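Local structure of putative trimethylamine methyltransferase (Rhizobium meliloti, 4YYC) at residues 107-117 against 347-355; 331-341 against 373-384. The protein probably transfers methyl groups as a methyltransferase, perhaps using trimethylamine or a related methylated amine as donor. One frame throughout, in Å; residues are numbered along the deposited sequence. Where two conformers were deposited one is given.

Both interactions use helix 334-350: interaction 2 holds its N-terminal half and the turn before it, interaction 1 its C-terminal end. Their centres lie about 22 Å apart. Along the chain the segments alternate, in the order 107-117, 331-341, 347-355 and 373-384. From strand 313-322 onward the chain runs through helix 334-350, strand 354-355 and helix 368-383, a strand-helix alternation consistent with the TIM barrel of this family. Interaction 1 joins this unit to an earlier part of the chain, whereas interaction 2 pairs its successive helices beside the second subunit. The two contacts meet where Arg-348 probably hydrogen-bonds to Ala-384 O.

Interaction 1 of 2, residues 107-117 against 347-355; sequences RELLKTAPKDF and ARRLGLPFR
Leu-350 turns its CG anti to the backbone N (chi1 -176°), and Arg-107 does the same (chi1 -162°) before folding over at chi3 (-74°). One face of the guanidinium thereby comes to rest over the leucine, with Arg-107 NH1 3.6 Å from Leu-350 CD1. This leucine is the last residue of helix 334-350, which closes in a Schellman motif on the beta-alpha-beta path into strand 354-355. Gly-351 is the C-prime residue, and its positive phi suits glycine because a CB would press on the preceding carbonyl. Gly-351 N and Leu-352 N reach Ala-347 O from opposite faces of its plane.

Farther along the 107-117 segment, Leu-110 CD1 packs 4.0 Å from Leu-350 CD1, and helix 286-307 covers both, Ala-301 touching Leu-110 and Leu-298 touching Leu-350. Ala-113, small enough for the chain to come close, sets its CB 3.7 Å from Leu-352 CD2. No direct hydrogen bond joins the segments; water does much of the polar work. Water 1 accepts from Arg-107 NH1, in the guanidinium plane, and donates to Arg-349 O, while waters 2 and 3 lie between the carbonyl pairs Leu-110/Leu-350 and Ala-113/Gly-351. Lys-115 CA makes a CA-H...O contact with Gly-351 O at 3.4 Å. Pro-353, a compact apolar ring with no N-H to satisfy, places its CG 3.3 Å from Lys-115 O and 4.2 Å from Phe-117 CE1.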
# COMPACT_ATOMS: atom_id res chain seq x y z
N ARG A 107 -33.53 0.66 -1.20
CA ARG A 107 -32.94 -0.47 -1.88
C ARG A 107 -33.83 -0.97 -3.04
O ARG A 107 -33.34 -1.29 -4.12
CB ARG A 107 -32.60 -1.54 -0.83
CG ARG A 107 -31.64 -2.58 -1.23
CD ARG A 107 -31.25 -3.46 -0.04
NE ARG A 107 -30.35 -2.82 0.95
CZ ARG A 107 -29.02 -2.82 0.91
NH1 ARG A 107 -28.37 -3.41 -0.09
NH2 ARG A 107 -28.33 -2.25 1.88
N GLU A 108 -35.15 -1.03 -2.83
CA GLU A 108 -36.08 -1.40 -3.89
C GLU A 108 -36.06 -0.42 -5.05
O GLU A 108 -36.04 -0.82 -6.21
CB GLU A 108 -37.51 -1.52 -3.34
CG GLU A 108 -38.55 -2.11 -4.30
CD GLU A 108 -38.36 -3.61 -4.60
OE1 GLU A 108 -37.49 -4.29 -3.97
OE2 GLU A 108 -39.11 -4.15 -5.47
N LEU A 109 -36.06 0.88 -4.74
CA LEU A 109 -36.00 1.90 -5.79
C LEU A 109 -34.74 1.78 -6.61
O LEU A 109 -34.73 2.06 -7.78
CB LEU A 109 -36.10 3.29 -5.18
CG LEU A 109 -37.48 3.69 -4.64
CD1 LEU A 109 -37.39 4.93 -3.75
CD2 LEU A 109 -38.48 3.87 -5.77
N LEU A 110 -33.65 1.34 -5.97
CA LEU A 110 -32.37 1.21 -6.67
C LEU A 110 -32.27 -0.01 -7.56
O LEU A 110 -31.31 -0.14 -8.30
CB LEU A 110 -31.24 1.20 -5.65
CG LEU A 110 -30.91 2.64 -5.23
CD1 LEU A 110 -30.04 2.67 -3.98
CD2 LEU A 110 -30.24 3.42 -6.35
N LYS A 111 -33.29 -0.86 -7.56
CA LYS A 111 -33.27 -1.98 -8.48
C LYS A 111 -33.21 -1.61 -9.94
O LYS A 111 -32.74 -2.41 -10.77
CB LYS A 111 -34.48 -2.90 -8.23
CG LYS A 111 -34.34 -3.62 -6.93
CD LYS A 111 -35.59 -4.39 -6.70
CE LYS A 111 -35.35 -5.64 -5.91
NZ LYS A 111 -36.56 -6.47 -6.08
N THR A 112 -33.69 -0.43 -10.28
CA THR A 112 -33.59 0.08 -11.63
C THR A 112 -32.23 0.68 -12.02
O THR A 112 -32.02 0.97 -13.18
CB THR A 112 -34.72 1.09 -11.93
OG1 THR A 112 -34.73 2.11 -10.94
CG2 THR A 112 -36.04 0.42 -11.95
N ALA A 113 -31.33 0.89 -11.06
CA ALA A 113 -30.06 1.53 -11.36
C ALA A 113 -29.14 0.48 -12.02
O ALA A 113 -29.14 -0.68 -11.60
CB ALA A 113 -29.42 2.09 -10.08
N PRO A 114 -28.39 0.87 -13.05
CA PRO A 114 -27.49 -0.12 -13.69
C PRO A 114 -26.30 -0.50 -12.81
O PRO A 114 -25.69 0.38 -12.19
CB PRO A 114 -27.05 0.61 -14.97
CG PRO A 114 -27.12 2.07 -14.58
CD PRO A 114 -28.34 2.18 -13.72
N LYS A 115 -25.99 -1.80 -12.74
CA LYS A 115 -24.81 -2.26 -12.02
C LYS A 115 -23.56 -1.80 -12.70
O LYS A 115 -22.55 -1.63 -12.04
CB LYS A 115 -24.75 -3.78 -11.96
CG LYS A 115 -25.72 -4.40 -10.98
CD LYS A 115 -25.10 -5.73 -10.49
CE LYS A 115 -26.08 -6.72 -9.90
NZ LYS A 115 -27.33 -6.16 -9.33
N ASP A 116 -23.60 -1.66 -14.02
CA ASP A 116 -22.48 -1.16 -14.78
C ASP A 116 -22.99 -0.44 -16.02
O ASP A 116 -24.08 -0.74 -16.49
CB ASP A 116 -21.47 -2.26 -15.10
CG ASP A 116 -22.05 -3.35 -15.87
OD1 ASP A 116 -22.59 -4.31 -15.27
OD2 ASP A 116 -22.06 -3.25 -17.10
N PHE A 117 -22.18 0.47 -16.54
CA PHE A 117 -22.52 1.23 -17.73
C PHE A 117 -21.28 1.79 -18.37
O PHE A 117 -20.23 1.85 -17.71
CB PHE A 117 -23.56 2.34 -17.39
CG PHE A 117 -23.03 3.40 -16.44
CD1 PHE A 117 -23.14 3.24 -15.08
CD2 PHE A 117 -22.41 4.54 -16.92
CE1 PHE A 117 -22.62 4.18 -14.21
CE2 PHE A 117 -21.90 5.47 -16.05
CZ PHE A 117 -22.00 5.29 -14.70
N ALA A 347 -21.28 -1.60 -1.32
CA ALA A 347 -21.65 -1.15 -2.68
C ALA A 347 -21.90 -2.30 -3.65
O ALA A 347 -22.90 -2.29 -4.42
CB ALA A 347 -20.56 -0.22 -3.22
N ARG A 348 -21.08 -3.33 -3.57
CA ARG A 348 -21.27 -4.50 -4.47
C ARG A 348 -22.59 -5.17 -4.13
O ARG A 348 -23.33 -5.60 -5.02
CB ARG A 348 -20.11 -5.48 -4.37
CG ARG A 348 -18.83 -5.02 -5.11
CD ARG A 348 -17.77 -6.10 -5.10
NE ARG A 348 -17.12 -6.30 -3.81
CZ ARG A 348 -16.11 -5.58 -3.33
NH1 ARG A 348 -15.59 -4.58 -4.00
NH2 ARG A 348 -15.63 -5.88 -2.12
N ARG A 349 -22.91 -5.25 -2.84
CA ARG A 349 -24.16 -5.88 -2.40
C ARG A 349 -25.37 -5.04 -2.75
O ARG A 349 -26.43 -5.61 -3.11
CB ARG A 349 -24.13 -6.18 -0.91
CG ARG A 349 -23.13 -7.25 -0.52
CD ARG A 349 -22.77 -7.15 0.93
NE ARG A 349 -23.85 -7.47 1.85
CZ ARG A 349 -24.10 -8.71 2.31
NH1 ARG A 349 -23.36 -9.76 1.93
NH2 ARG A 349 -25.08 -8.88 3.17
N LEU A 350 -25.23 -3.73 -2.75
CA LEU A 350 -26.28 -2.82 -3.19
C LEU A 350 -26.47 -2.85 -4.71
O LEU A 350 -27.59 -2.66 -5.19
CB LEU A 350 -26.02 -1.41 -2.68
CG LEU A 350 -27.09 -0.37 -2.98
CD1 LEU A 350 -28.49 -0.78 -2.55
CD2 LEU A 350 -26.69 0.91 -2.30
N GLY A 351 -25.44 -3.17 -5.47
CA GLY A 351 -25.46 -3.23 -6.91
C GLY A 351 -25.12 -1.95 -7.66
O GLY A 351 -25.60 -1.76 -8.76
N LEU A 352 -24.35 -1.06 -7.03
CA LEU A 352 -23.93 0.18 -7.67
C LEU A 352 -22.43 0.20 -7.85
O LEU A 352 -21.68 -0.24 -6.96
CB LEU A 352 -24.31 1.41 -6.82
CG LEU A 352 -25.81 1.57 -6.51
CD1 LEU A 352 -26.02 2.81 -5.67
CD2 LEU A 352 -26.64 1.56 -7.76
N PRO A 353 -21.97 0.75 -8.99
CA PRO A 353 -20.52 1.00 -9.08
C PRO A 353 -20.02 1.91 -7.94
O PRO A 353 -20.76 2.74 -7.45
CB PRO A 353 -20.36 1.69 -10.44
CG PRO A 353 -21.61 1.41 -11.17
CD PRO A 353 -22.70 1.30 -10.14
N PHE A 354 -18.77 1.70 -7.53
CA PHE A 354 -18.23 2.25 -6.30
C PHE A 354 -17.09 3.23 -6.61
O PHE A 354 -16.23 2.96 -7.44
CB PHE A 354 -17.71 1.07 -5.45
CG PHE A 354 -17.11 1.48 -4.17
CD1 PHE A 354 -17.84 2.16 -3.23
CD2 PHE A 354 -15.79 1.17 -3.90
CE1 PHE A 354 -17.27 2.57 -2.03
CE2 PHE A 354 -15.21 1.56 -2.71
CZ PHE A 354 -15.96 2.25 -1.76
N ARG A 355 -17.09 4.35 -5.89
CA ARG A 355 -16.04 5.36 -5.94
C ARG A 355 -15.55 5.62 -4.52
O ARG A 355 -16.33 5.77 -3.60
CB ARG A 355 -16.57 6.70 -6.51
CG ARG A 355 -15.65 7.91 -6.36
CD ARG A 355 -15.99 8.74 -5.15
NE ARG A 355 -14.89 9.58 -4.71
CZ ARG A 355 -15.02 10.75 -4.10
NH1 ARG A 355 -16.18 11.37 -3.97
NH2 ARG A 355 -13.93 11.35 -3.66
O HOH W 1 -29.28 -4.86 -2.40
O HOH W 2 -29.41 -1.74 -6.94
O HOH W 3 -28.17 -2.16 -9.55
O HOH W 4 -25.52 -6.89 -6.53

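Interaction 2 of 2, residues 331-341 against 373-384; sequences FGTPEPSLVSY and ESANTLNMTLLA
Asn-376 ND2 is gripped from two chains: it donates to Gly-332 O at 3.0 Å and to Gln-413 of the second subunit. The bond to Gly-332 O is fairly straight (159° at the hydrogen), lies close to the amide plane and falls on a lone pair in the carbonyl plane. With Asn-376 OD1 taken by Asn-379 of the second subunit, both ends of this buried amide are engaged, which should fix its rotation. Gly-332 suits the spot because a CB would collide with Glu-373 CA. Its N is reached through water 6, which donates to Thr-377 OG1 at 2.8 Å; that hydroxyl in turn donates to Glu-373 O.

Helices 334-341 and 373-383 run side by side in nearly the same direction (14°), their axes 9.8 Å apart, consistent with successive outer helices of the TIM barrel expected for this family. Between them lies Met-380, a selenomethionine. With CG anti to the backbone N (chi1 170°) and bends at chi2 and chi3, the chain runs past Tyr-341 in the opposite direction, over one face of the ring: Met-380 CG stands 3.6 Å from the ring centroid, a CH-pi contact, and SE lies farther above the same ring in a Met-aromatic contact. Leu-383 CB meets the ring edge, and Ala-384 CB approaches Tyr-341 CD1 to 3.7 Å. Ser-340, whose OG bonds to Thr-356, is slim enough to let the selenium in, and its CB sits 3.4 Å from Met-380 SE and a tight 3.5 Å from Met-380 CE.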
# COMPACT_ATOMS: atom_id res chain seq x y z
N PHE A 331 -5.00 11.57 6.63
CA PHE A 331 -5.12 10.61 5.54
C PHE A 331 -4.09 9.51 5.73
O PHE A 331 -3.07 9.68 6.42
CB PHE A 331 -4.80 11.33 4.21
CG PHE A 331 -5.74 12.47 3.92
CD1 PHE A 331 -5.47 13.73 4.42
CD2 PHE A 331 -6.89 12.25 3.23
CE1 PHE A 331 -6.36 14.79 4.20
CE2 PHE A 331 -7.80 13.30 3.00
CZ PHE A 331 -7.49 14.57 3.48
N GLY A 332 -4.34 8.39 5.04
CA GLY A 332 -3.34 7.34 5.04
C GLY A 332 -3.27 6.49 6.27
O GLY A 332 -2.37 5.70 6.42
N THR A 333 -4.25 6.66 7.16
CA THR A 333 -4.32 5.99 8.45
C THR A 333 -5.20 4.77 8.32
O THR A 333 -5.88 4.57 7.30
CB THR A 333 -4.92 6.97 9.48
OG1 THR A 333 -6.08 7.56 8.90
CG2 THR A 333 -3.95 8.07 9.80
N PRO A 334 -5.24 3.93 9.36
CA PRO A 334 -5.96 2.66 9.19
C PRO A 334 -7.46 2.79 9.03
O PRO A 334 -8.06 2.10 8.20
CB PRO A 334 -5.64 1.90 10.48
CG PRO A 334 -4.36 2.49 10.96
CD PRO A 334 -4.36 3.92 10.54
N GLU A 335 -8.04 3.72 9.77
CA GLU A 335 -9.51 3.79 9.87
C GLU A 335 -10.16 4.11 8.49
O GLU A 335 -11.05 3.36 8.06
CB GLU A 335 -9.92 4.73 10.99
CG GLU A 335 -9.39 4.29 12.35
CD GLU A 335 -7.88 4.59 12.68
OE1 GLU A 335 -7.15 5.38 12.00
OE2 GLU A 335 -7.35 4.00 13.68
N PRO A 336 -9.65 5.11 7.73
CA PRO A 336 -10.23 5.36 6.42
C PRO A 336 -10.08 4.19 5.44
O PRO A 336 -10.96 3.96 4.61
CB PRO A 336 -9.49 6.61 5.89
CG PRO A 336 -8.94 7.25 7.11
CD PRO A 336 -8.73 6.19 8.13
N SER A 337 -9.01 3.42 5.57
CA SER A 337 -8.84 2.27 4.69
C SER A 337 -9.88 1.20 5.03
O SER A 337 -10.48 0.59 4.13
CB SER A 337 -7.43 1.68 4.75
OG SER A 337 -6.55 2.51 3.99
N LEU A 338 -10.08 0.95 6.30
CA LEU A 338 -11.07 -0.04 6.71
C LEU A 338 -12.48 0.37 6.31
O LEU A 338 -13.26 -0.44 5.80
CB LEU A 338 -11.04 -0.28 8.22
CG LEU A 338 -9.75 -0.96 8.70
CD1 LEU A 338 -9.66 -0.92 10.23
CD2 LEU A 338 -9.54 -2.36 8.19
N VAL A 339 -12.79 1.63 6.53
CA VAL A 339 -14.09 2.18 6.05
C VAL A 339 -14.25 1.92 4.54
O VAL A 339 -15.27 1.41 4.09
CB VAL A 339 -14.20 3.70 6.30
CG1 VAL A 339 -15.37 4.35 5.53
CG2 VAL A 339 -14.32 3.99 7.79
N SER A 340 -13.23 2.26 3.76
CA SER A 340 -13.38 2.14 2.33
C SER A 340 -13.42 0.71 1.82
O SER A 340 -14.18 0.39 0.89
CB SER A 340 -12.33 2.94 1.59
OG SER A 340 -12.57 4.31 1.79
N TYR A 341 -12.65 -0.19 2.44
CA TYR A 341 -12.76 -1.60 2.07
C TYR A 341 -14.18 -2.10 2.35
O TYR A 341 -14.76 -2.82 1.55
CB TYR A 341 -11.79 -2.49 2.86
CG TYR A 341 -10.35 -2.54 2.38
CD1 TYR A 341 -10.03 -2.94 1.07
CD2 TYR A 341 -9.29 -2.22 3.23
CE1 TYR A 341 -8.72 -3.07 0.66
CE2 TYR A 341 -7.98 -2.30 2.79
CZ TYR A 341 -7.71 -2.73 1.52
OH TYR A 341 -6.42 -2.81 1.06
N GLU A 373 1.04 8.37 2.61
CA GLU A 373 -0.41 8.56 2.74
C GLU A 373 -1.08 8.15 1.41
O GLU A 373 -2.08 7.46 1.39
CB GLU A 373 -0.72 9.98 3.17
CG GLU A 373 -0.26 10.27 4.58
CD GLU A 373 -0.39 11.71 5.04
OE1 GLU A 373 -0.57 12.61 4.21
OE2 GLU A 373 -0.21 11.97 6.24
N SER A 374 -0.55 8.66 0.30
CA SER A 374 -1.11 8.36 -1.01
C SER A 374 -1.02 6.90 -1.38
O SER A 374 -1.99 6.32 -1.88
CB SER A 374 -0.37 9.16 -2.08
OG SER A 374 -0.56 10.59 -1.87
N ALA A 375 0.10 6.25 -1.06
CA ALA A 375 0.29 4.86 -1.34
C ALA A 375 -0.67 3.99 -0.49
O ALA A 375 -1.27 3.02 -1.00
CB ALA A 375 1.71 4.45 -1.03
N ASN A 376 -0.86 4.33 0.77
CA ASN A 376 -1.75 3.58 1.62
C ASN A 376 -3.16 3.68 1.05
O ASN A 376 -3.88 2.68 0.97
CB ASN A 376 -1.68 4.04 3.06
CG ASN A 376 -0.36 3.70 3.72
OD1 ASN A 376 0.46 2.90 3.23
ND2 ASN A 376 -0.16 4.33 4.89
N THR A 377 -3.52 4.87 0.62
CA THR A 377 -4.89 5.06 0.12
C THR A 377 -5.04 4.37 -1.24
O THR A 377 -6.04 3.71 -1.50
CB THR A 377 -5.23 6.56 -0.01
OG1 THR A 377 -4.92 7.27 1.21
CG2 THR A 377 -6.69 6.77 -0.29
N LEU A 378 -4.03 4.52 -2.11
CA LEU A 378 -4.13 3.96 -3.46
C LEU A 378 -4.10 2.43 -3.50
O LEU A 378 -4.84 1.79 -4.27
CB LEU A 378 -3.03 4.55 -4.36
CG LEU A 378 -3.08 4.13 -5.83
CD1 LEU A 378 -4.34 4.73 -6.45
CD2 LEU A 378 -1.82 4.65 -6.50
N ASN A 379 -3.28 1.82 -2.66
CA ASN A 379 -3.27 0.36 -2.61
C ASN A 379 -4.64 -0.19 -2.15
O ASN A 379 -5.13 -1.14 -2.71
CB ASN A 379 -2.08 -0.16 -1.78
CG ASN A 379 -0.75 -0.08 -2.54
OD1 ASN A 379 -0.57 -0.65 -3.63
ND2 ASN A 379 0.21 0.62 -1.94
N MSE A 380 -5.25 0.43 -1.16
CA MSE A 380 -6.61 0.06 -0.74
C MSE A 380 -7.56 0.26 -1.88
O MSE A 380 -8.43 -0.56 -2.16
CB MSE A 380 -7.02 0.84 0.51
CG MSE A 380 -8.47 0.73 0.91
SE MSE A 380 -9.71 1.78 -0.16
CE MSE A 380 -9.12 3.54 0.46
N THR A 381 -7.37 1.34 -2.64
CA THR A 381 -8.33 1.69 -3.69
C THR A 381 -8.39 0.56 -4.71
O THR A 381 -9.46 0.12 -5.13
CB THR A 381 -7.92 3.01 -4.37
OG1 THR A 381 -7.92 4.07 -3.40
CG2 THR A 381 -8.83 3.39 -5.49
N LEU A 382 -7.22 0.05 -5.08
CA LEU A 382 -7.19 -1.03 -6.07
C LEU A 382 -7.71 -2.33 -5.46
O LEU A 382 -8.52 -3.05 -6.07
CB LEU A 382 -5.78 -1.26 -6.57
CG LEU A 382 -5.65 -2.39 -7.61
CD1 LEU A 382 -6.28 -1.96 -8.90
CD2 LEU A 382 -4.21 -2.79 -7.81
N LEU A 383 -7.24 -2.66 -4.27
CA LEU A 383 -7.56 -3.97 -3.70
C LEU A 383 -9.02 -4.07 -3.27
O LEU A 383 -9.59 -5.16 -3.28
CB LEU A 383 -6.63 -4.29 -2.52
CG LEU A 383 -5.16 -4.42 -2.90
CD1 LEU A 383 -4.39 -4.77 -1.67
CD2 LEU A 383 -4.95 -5.46 -3.95
N ALA A 384 -9.64 -2.93 -2.97
CA ALA A 384 -11.09 -2.89 -2.69
C ALA A 384 -11.93 -3.08 -3.93
O ALA A 384 -13.14 -3.28 -3.81
CB ALA A 384 -11.44 -1.55 -2.03
O HOH W 5 -2.75 13.34 6.61
O HOH W 6 -6.53 7.51 3.44
O HOH W 7 -4.40 0.99 3.10